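Long-range contacts in putative glucoamylase (Bacteroides uniformis, PDB 4GL3), which probably acts as a glycoside hydrolase of the glucoamylase type, splitting glucose units from glucan chains: residues 50-55 against 103-108; 264-269 against 413-418. All blocks are in the same frame, centred on the assembly; numbering follows the deposited sequence.

Contact 1 (50-55 against 103-108); sequences ETATIG and HWMNGK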
ATOM      1  N   GLU A  50     -17.589  10.710   7.469  1.00 31.11           N
ATOM      2  CA  GLU A  50     -17.179  11.683   6.449  1.00 34.86           C
ATOM      3  C   GLU A  50     -15.786  11.487   5.855  1.00 28.62           C
ATOM      4  O   GLU A  50     -15.475  12.111   4.836  1.00 28.31           O
ATOM      5  CB  GLU A  50     -17.192  13.090   7.070  1.00 44.61           C
ATOM      6  CG  GLU A  50     -18.482  13.465   7.803  1.00 62.61           C
ATOM      7  CD  GLU A  50     -19.611  13.751   6.826  1.00 78.31           C
ATOM      8  OE1 GLU A  50     -19.516  14.732   6.056  1.00 82.46           O
ATOM      9  OE2 GLU A  50     -20.604  13.000   6.813  1.00 77.77           O
ATOM     10  N   THR A  51     -14.935  10.710   6.521  1.00 25.78           N
ATOM     11  CA  THR A  51     -13.504  10.629   6.194  1.00 26.55           C
ATOM     12  C   THR A  51     -13.165   9.658   5.084  1.00 26.39           C
ATOM     13  O   THR A  51     -13.561   8.501   5.135  1.00 30.10           O
ATOM     14  CB  THR A  51     -12.715  10.188   7.424  1.00 30.33           C
ATOM     15  OG1 THR A  51     -13.100  11.047   8.465  1.00 28.79           O
ATOM     16  CG2 THR A  51     -11.149  10.264   7.201  1.00 22.14           C
ATOM     17  N   ALA A  52     -12.479  10.154   4.067  1.00 24.69           N
ATOM     18  CA  ALA A  52     -11.915   9.329   2.980  1.00 22.98           C
ATOM     19  C   ALA A  52     -10.409   9.411   3.109  1.00 24.40           C
ATOM     20  O   ALA A  52      -9.847  10.462   3.466  1.00 22.76           O
ATOM     21  CB  ALA A  52     -12.354   9.848   1.631  1.00 19.57           C
ATOM     22  N   THR A  53      -9.725   8.312   2.844  1.00 21.85           N
ATOM     23  CA  THR A  53      -8.273   8.319   2.872  1.00 20.67           C
ATOM     24  C   THR A  53      -7.693   8.170   1.482  1.00 22.97           C
ATOM     25  O   THR A  53      -8.099   7.306   0.703  1.00 22.26           O
ATOM     26  CB  THR A  53      -7.752   7.308   3.896  1.00 22.91           C
ATOM     27  OG1 THR A  53      -6.340   7.485   4.042  1.00 30.11           O
ATOM     28  CG2 THR A  53      -8.148   5.849   3.511  1.00 21.32           C
ATOM     29  N   ILE A  54      -6.740   9.028   1.139  1.00 24.09           N
ATOM     30  CA  ILE A  54      -6.231   9.052  -0.248  1.00 20.41           C
ATOM     31  C   ILE A  54      -5.372   7.862  -0.624  1.00 23.54           C
ATOM     32  O   ILE A  54      -5.550   7.338  -1.741  1.00 20.10           O
ATOM     33  CB  ILE A  54      -5.550  10.408  -0.587  1.00 20.94           C
ATOM     34  CG1 ILE A  54      -6.655  11.497  -0.764  1.00 21.88           C
ATOM     35  CG2 ILE A  54      -4.612  10.339  -1.797  1.00 18.71           C
ATOM     36  CD1 ILE A  54      -7.502  11.480  -2.060  1.00 20.66           C
ATOM     37  N   GLY A  55      -4.407   7.480   0.212  1.00 18.62           N
ATOM     38  CA  GLY A  55      -3.558   6.309  -0.049  1.00 23.30           C
ATOM     39  C   GLY A  55      -4.361   5.009  -0.120  1.00 25.48           C
ATOM     40  O   GLY A  55      -4.227   4.207  -1.061  1.00 24.64           O
ATOM     41  N   HIS A 103      -3.830  13.720   3.135  1.00 21.60           N
ATOM     42  CA  HIS A 103      -3.966  12.346   3.629  1.00 20.12           C
ATOM     43  C   HIS A 103      -5.474  12.024   3.716  1.00 22.19           C
ATOM     44  O   HIS A 103      -5.922  11.003   3.211  1.00 22.66           O
ATOM     45  CB  HIS A 103      -3.231  12.250   4.951  1.00 21.21           C
ATOM     46  CG  HIS A 103      -3.177  10.882   5.577  1.00 23.55           C
ATOM     47  ND1 HIS A 103      -2.271  10.581   6.587  1.00 24.34           N
ATOM     48  CD2 HIS A 103      -3.925   9.764   5.393  1.00 27.21           C
ATOM     49  CE1 HIS A 103      -2.457   9.320   6.970  1.00 27.95           C
ATOM     50  NE2 HIS A 103      -3.459   8.807   6.267  1.00 22.29           N
ATOM     51  N   TRP A 104      -6.231  12.889   4.384  1.00 19.30           N
ATOM     52  CA  TRP A 104      -7.674  12.716   4.551  1.00 20.22           C
ATOM     53  C   TRP A 104      -8.439  13.853   3.877  1.00 24.31           C
ATOM     54  O   TRP A 104      -8.004  14.993   3.921  1.00 20.91           O
ATOM     55  CB  TRP A 104      -8.037  12.732   6.032  1.00 23.15           C
ATOM     56  CG  TRP A 104      -7.694  11.487   6.803  1.00 23.55           C
ATOM     57  CD1 TRP A 104      -7.264  10.318   6.313  1.00 25.07           C
ATOM     58  CD2 TRP A 104      -7.808  11.318   8.213  1.00 24.49           C
ATOM     59  NE1 TRP A 104      -7.095   9.406   7.327  1.00 25.69           N
ATOM     60  CE2 TRP A 104      -7.419  10.000   8.507  1.00 28.07           C
ATOM     61  CE3 TRP A 104      -8.204  12.160   9.259  1.00 27.60           C
ATOM     62  CZ2 TRP A 104      -7.407   9.480   9.807  1.00 30.90           C
ATOM     63  CZ3 TRP A 104      -8.219  11.640  10.564  1.00 32.43           C
ATOM     64  CH2 TRP A 104      -7.810  10.311  10.819  1.00 33.08           C
HETATM   65  N   MSE A 105      -9.567  13.520   3.269  1.00 24.86           N
HETATM   66  CA  MSE A 105     -10.547  14.494   2.794  1.00 22.15           C
HETATM   67  C   MSE A 105     -11.967  14.017   3.051  1.00 24.18           C
HETATM   68  O   MSE A 105     -12.224  12.807   3.326  1.00 25.04           O
HETATM   69  CB  MSE A 105     -10.392  14.778   1.276  1.00 24.08           C
HETATM   70  CG  MSE A 105     -10.562  13.614   0.388  1.00 25.14           C
HETATM   71 SE   MSE A 105     -10.661  14.064  -1.523  0.75 20.46          SE
HETATM   72  CE  MSE A 105      -8.966  14.962  -1.673  1.00 20.41           C
ATOM     73  N   ASN A 106     -12.889  14.968   3.008  1.00 22.29           N
ATOM     74  CA  ASN A 106     -14.278  14.646   3.177  1.00 23.46           C
ATOM     75  C   ASN A 106     -14.726  13.903   1.917  1.00 25.81           C
ATOM     76  O   ASN A 106     -14.583  14.428   0.818  1.00 23.41           O
ATOM     77  CB  ASN A 106     -15.059  15.912   3.430  1.00 23.97           C
ATOM     78  CG  ASN A 106     -16.518  15.673   3.668  1.00 29.58           C
ATOM     79  OD1 ASN A 106     -17.218  15.093   2.825  1.00 24.45           O
ATOM     80  ND2 ASN A 106     -17.017  16.178   4.781  1.00 26.93           N
ATOM     81  N   GLY A 107     -15.249  12.689   2.080  1.00 27.07           N
ATOM     82  CA  GLY A 107     -15.638  11.840   0.943  1.00 26.87           C
ATOM     83  C   GLY A 107     -16.891  12.280   0.177  1.00 28.18           C
ATOM     84  O   GLY A 107     -17.189  11.748  -0.860  1.00 26.61           O
ATOM     85  N   LYS A 108     -17.615  13.264   0.710  1.00 28.17           N
ATOM     86  CA  LYS A 108     -18.718  13.891   0.016  1.00 30.54           C
ATOM     87  C   LYS A 108     -18.312  15.243  -0.606  1.00 33.75           C
ATOM     88  O   LYS A 108     -18.647  15.490  -1.721  1.00 29.22           O
ATOM     89  CB  LYS A 108     -19.919  14.129   0.942  1.00 39.76           C
ATOM     90  CG  LYS A 108     -20.278  12.994   1.899  1.00 54.40           C
ATOM     91  CD  LYS A 108     -21.496  13.385   2.756  1.00 73.50           C
ATOM     92  CE  LYS A 108     -22.156  12.206   3.475  1.00 73.47           C
ATOM     93  NZ  LYS A 108     -21.182  11.331   4.191  1.00 62.69           N
TER
HETATM   94  O   HOH W   1     -20.159  16.586   4.569  1.00 49.89           O
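Strands 51-53 and 104-106 form one antiparallel pair of a small three-stranded sheet. Ala52 and Met105, a selenomethionine, are its hydrogen-bonded pair: Ala52 N gives to Met105 O at 2.8 Å, and Met105 N returns a bond to Ala52 O. Ile54 N to His103 O and Gly107 N to Glu50 O carry the backbone bonding past both strand ends. On one face Thr51 CG2, set anti to the backbone N, lies over the five-membered ring of Trp104, 3.7 Å from its centroid, a CH-pi contact that suits a beta-branched methyl. Thr53 OG1 stands at the edge of the same indole, 3.7 Å from Trp104 CD1. Ala52 and Met105 share the other face, where the small alanine lies beside the long side chain; Met105 CE meets Ile54 CD1, at the start of the helix, at 3.8 Å. At the far end Glu50 spends its two oxygens separately. Glu50 OE1 takes a bent bond (141°) from Asn106 ND2 at 3.2 Å, with one water joining both groups. Glu50 OE2 receives Lys108 NZ at 3.2 Å from above the carboxylate plane, a salt bridge. Asn106 OD1 accepts from Lys108 N, an Asx turn suited to asparagine. Strand 112-113 flanks 104-106, Phe115 packs on His103 and Trp104, and helices 75-90 and 124-140 meet Ile54, where helix 54-69 begins.

Contact 2 (264-269 against 413-418); sequences LKDRYA and LGFTSP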
ATOM      1  N   LEU A 264      13.828  -7.064  -9.783  1.00 30.07           N
ATOM      2  CA  LEU A 264      14.116  -5.625  -9.649  1.00 30.39           C
ATOM      3  C   LEU A 264      15.390  -5.377  -8.853  1.00 31.86           C
ATOM      4  O   LEU A 264      15.526  -5.875  -7.749  1.00 31.74           O
ATOM      5  CB  LEU A 264      12.935  -4.919  -8.993  1.00 28.91           C
ATOM      6  CG  LEU A 264      12.947  -3.374  -9.024  1.00 32.24           C
ATOM      7  CD1 LEU A 264      12.724  -2.876 -10.449  1.00 30.66           C
ATOM      8  CD2 LEU A 264      11.888  -2.860  -8.025  1.00 24.46           C
ATOM      9  N   LYS A 265      16.326  -4.611  -9.429  1.00 32.19           N
ATOM     10  CA  LYS A 265      17.639  -4.373  -8.829  1.00 32.59           C
ATOM     11  C   LYS A 265      18.087  -2.940  -9.094  1.00 35.31           C
ATOM     12  O   LYS A 265      17.948  -2.461 -10.213  1.00 36.98           O
ATOM     13  CB  LYS A 265      18.707  -5.292  -9.432  1.00 36.01           C
ATOM     14  CG  LYS A 265      18.493  -6.805  -9.254  1.00 46.69           C
ATOM     15  CD  LYS A 265      19.769  -7.551  -9.691  1.00 49.82           C
ATOM     16  CE  LYS A 265      19.812  -9.032  -9.339  1.00 64.19           C
ATOM     17  NZ  LYS A 265      18.695  -9.763  -9.984  1.00 71.11           N
ATOM     18  N   ASP A 266      18.643  -2.261  -8.092  1.00 34.37           N
ATOM     19  CA  ASP A 266      19.345  -0.983  -8.329  1.00 31.96           C
ATOM     20  C   ASP A 266      20.727  -1.174  -7.744  1.00 34.00           C
ATOM     21  O   ASP A 266      21.108  -2.320  -7.439  1.00 33.13           O
ATOM     22  CB  ASP A 266      18.582   0.226  -7.779  1.00 32.57           C
ATOM     23  CG  ASP A 266      18.471   0.235  -6.263  1.00 35.19           C
ATOM     24  OD1 ASP A 266      19.053  -0.659  -5.602  1.00 32.99           O
ATOM     25  OD2 ASP A 266      17.741   1.108  -5.747  1.00 37.40           O
ATOM     26  N   ARG A 267      21.504  -0.103  -7.599  1.00 33.12           N
ATOM     27  CA  ARG A 267      22.877  -0.275  -7.112  1.00 38.40           C
ATOM     28  C   ARG A 267      22.915  -0.644  -5.629  1.00 32.59           C
ATOM     29  O   ARG A 267      23.932  -0.955  -5.169  1.00 33.37           O
ATOM     30  CB  ARG A 267      23.746   0.974  -7.381  1.00 39.95           C
ATOM     31  CG  ARG A 267      23.413   2.195  -6.537  1.00 40.34           C
ATOM     32  CD  ARG A 267      24.449   3.322  -6.708  1.00 47.71           C
ATOM     33  NE  ARG A 267      24.197   4.097  -7.925  1.00 55.00           N
ATOM     34  CZ  ARG A 267      24.553   5.380  -8.128  1.00 70.92           C
ATOM     35  NH1 ARG A 267      25.186   6.101  -7.198  1.00 58.28           N
ATOM     36  NH2 ARG A 267      24.259   5.977  -9.285  1.00 58.94           N
ATOM     37  N   TYR A 268      21.814  -0.552  -4.901  1.00 29.46           N
ATOM     38  CA  TYR A 268      21.783  -0.814  -3.475  1.00 32.80           C
ATOM     39  C   TYR A 268      21.237  -2.198  -3.148  1.00 37.31           C
ATOM     40  O   TYR A 268      21.695  -2.789  -2.213  1.00 37.59           O
ATOM     41  CB  TYR A 268      20.912   0.233  -2.752  1.00 29.56           C
ATOM     42  CG  TYR A 268      21.343   1.648  -3.103  1.00 28.27           C
ATOM     43  CD1 TYR A 268      22.583   2.125  -2.714  1.00 28.02           C
ATOM     44  CD2 TYR A 268      20.547   2.469  -3.864  1.00 28.94           C
ATOM     45  CE1 TYR A 268      23.014   3.396  -3.079  1.00 33.43           C
ATOM     46  CE2 TYR A 268      20.964   3.739  -4.215  1.00 26.63           C
ATOM     47  CZ  TYR A 268      22.205   4.178  -3.851  1.00 27.73           C
ATOM     48  OH  TYR A 268      22.613   5.431  -4.213  1.00 30.07           O
ATOM     49  N   ALA A 269      20.245  -2.704  -3.866  1.00 33.31           N
ATOM     50  CA  ALA A 269      19.676  -3.993  -3.484  1.00 36.61           C
ATOM     51  C   ALA A 269      19.028  -4.769  -4.628  1.00 40.73           C
ATOM     52  O   ALA A 269      18.669  -4.210  -5.696  1.00 36.82           O
ATOM     53  CB  ALA A 269      18.653  -3.824  -2.368  1.00 33.69           C
ATOM     54  N   LEU A 413      16.989   6.055 -12.567  1.00 28.12           N
ATOM     55  CA  LEU A 413      17.510   5.750 -11.266  1.00 28.64           C
ATOM     56  C   LEU A 413      18.464   4.555 -11.267  1.00 34.60           C
ATOM     57  O   LEU A 413      18.970   4.212 -10.232  1.00 35.70           O
ATOM     58  CB  LEU A 413      16.388   5.552 -10.253  1.00 29.39           C
ATOM     59  CG  LEU A 413      15.535   6.775  -9.967  1.00 25.61           C
ATOM     60  CD1 LEU A 413      14.492   6.454  -8.909  1.00 22.99           C
ATOM     61  CD2 LEU A 413      16.408   7.979  -9.616  1.00 23.44           C
ATOM     62  N   GLY A 414      18.741   3.960 -12.430  1.00 33.65           N
ATOM     63  CA  GLY A 414      19.718   2.910 -12.533  1.00 34.50           C
ATOM     64  C   GLY A 414      19.158   1.521 -12.313  1.00 33.19           C
ATOM     65  O   GLY A 414      19.912   0.592 -12.114  1.00 32.57           O
ATOM     66  N   PHE A 415      17.855   1.336 -12.372  1.00 29.53           N
ATOM     67  CA  PHE A 415      17.305  -0.017 -12.121  1.00 27.83           C
ATOM     68  C   PHE A 415      17.461  -0.924 -13.328  1.00 33.33           C
ATOM     69  O   PHE A 415      17.474  -0.438 -14.446  1.00 33.43           O
ATOM     70  CB  PHE A 415      15.828   0.011 -11.826  1.00 28.35           C
ATOM     71  CG  PHE A 415      15.486   0.454 -10.450  1.00 29.26           C
ATOM     72  CD1 PHE A 415      15.463   1.804 -10.131  1.00 29.58           C
ATOM     73  CD2 PHE A 415      15.206  -0.466  -9.474  1.00 28.94           C
ATOM     74  CE1 PHE A 415      15.110   2.217  -8.855  1.00 29.53           C
ATOM     75  CE2 PHE A 415      14.886  -0.072  -8.207  1.00 30.55           C
ATOM     76  CZ  PHE A 415      14.823   1.285  -7.895  1.00 29.71           C
ATOM     77  N   THR A 416      17.594  -2.234 -13.077  1.00 31.77           N
ATOM     78  CA  THR A 416      17.373  -3.277 -14.091  1.00 36.03           C
ATOM     79  C   THR A 416      16.138  -4.097 -13.630  1.00 39.09           C
ATOM     80  O   THR A 416      15.794  -4.154 -12.421  1.00 32.56           O
ATOM     81  CB  THR A 416      18.583  -4.207 -14.251  1.00 36.75           C
ATOM     82  OG1 THR A 416      18.889  -4.732 -12.962  1.00 40.55           O
ATOM     83  CG2 THR A 416      19.839  -3.468 -14.825  1.00 35.61           C
ATOM     84  N   SER A 417      15.436  -4.678 -14.598  1.00 38.57           N
ATOM     85  CA  SER A 417      14.191  -5.442 -14.331  1.00 35.87           C
ATOM     86  C   SER A 417      13.882  -6.262 -15.595  1.00 38.99           C
ATOM     87  O   SER A 417      14.232  -5.843 -16.702  1.00 38.98           O
ATOM     88  CB  SER A 417      13.031  -4.474 -14.022  1.00 33.90           C
ATOM     89  OG  SER A 417      11.761  -5.127 -13.990  1.00 32.71           O
ATOM     90  N   PRO A 418      13.221  -7.411 -15.448  1.00 37.18           N
ATOM     91  CA  PRO A 418      12.787  -8.102 -16.665  1.00 38.16           C
ATOM     92  C   PRO A 418      11.803  -7.287 -17.511  1.00 39.18           C
ATOM     93  O   PRO A 418      11.652  -7.572 -18.684  1.00 44.08           O
ATOM     94  CB  PRO A 418      12.113  -9.377 -16.155  1.00 41.31           C
ATOM     95  CG  PRO A 418      11.895  -9.193 -14.698  1.00 41.39           C
ATOM     96  CD  PRO A 418      12.849  -8.129 -14.217  1.00 40.87           C
TER
HETATM   97  O   HOH W   2      20.827   2.516  -8.843  1.00 36.50           O
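Two irregular segments run nearly antiparallel, joined by a single bridge in which Lys265 N gives to Thr416 O at 3.1 Å and Thr416 N to Lys265 O at 2.9 Å. Phe415 carries the side-chain packing. Asp266 CB sits over the centre of its ring, 3.8 Å from the centroid, a CH-pi contact, while the carboxylate leans toward the ring's far end, with Asp266 OD2 3.6 Å from Phe415 CZ. Leu264 CD1 approaches obliquely, 3.6 Å from Phe415 CD2, the branched leucine packing beside the phenyl group. With CG between the backbone N and carbonyl carbon (chi1 66°), Asp266 turns OD1 back to its own loop, where it accepts from Tyr268 N and Ala269 N; OD2 bonds to the hydroxyls of Tyr216 and Tyr271. Replacing Asp266 with an alanine would probably leave those two backbone N-H groups and both tyrosine hydroxyls without this acceptor, freeing the turn to shift. A water links Arg267 N to Leu413 O. Gly414, at positive phi (89°), where a side chain would press on the preceding carbonyl, ends helix 404-412 in a Schellman motif; across from it, the aspartate-centred Asx turn shapes the loop before helix 271-288.

Contacts 1 and 2 lie on opposite sides of the chain's centre, about 34 Å apart between centres, and share no helix or strand. Both are partly buried, but contact 1 has no exposed residue among those that touch, whereas contact 2 has three. The first pairs true strands, buries more surface (560 against 354 Å²) and has a salt bridge at one end; a glycerol and a Tris molecule, probably from the crystallisation liquor, lie near the His103 side chain and may mark a pocket. The second joins two loops through one bridge, with no charge pair across it; its carboxylate serves its own loop and nearby tyrosines. Each has a CH-pi contact and an Asx turn.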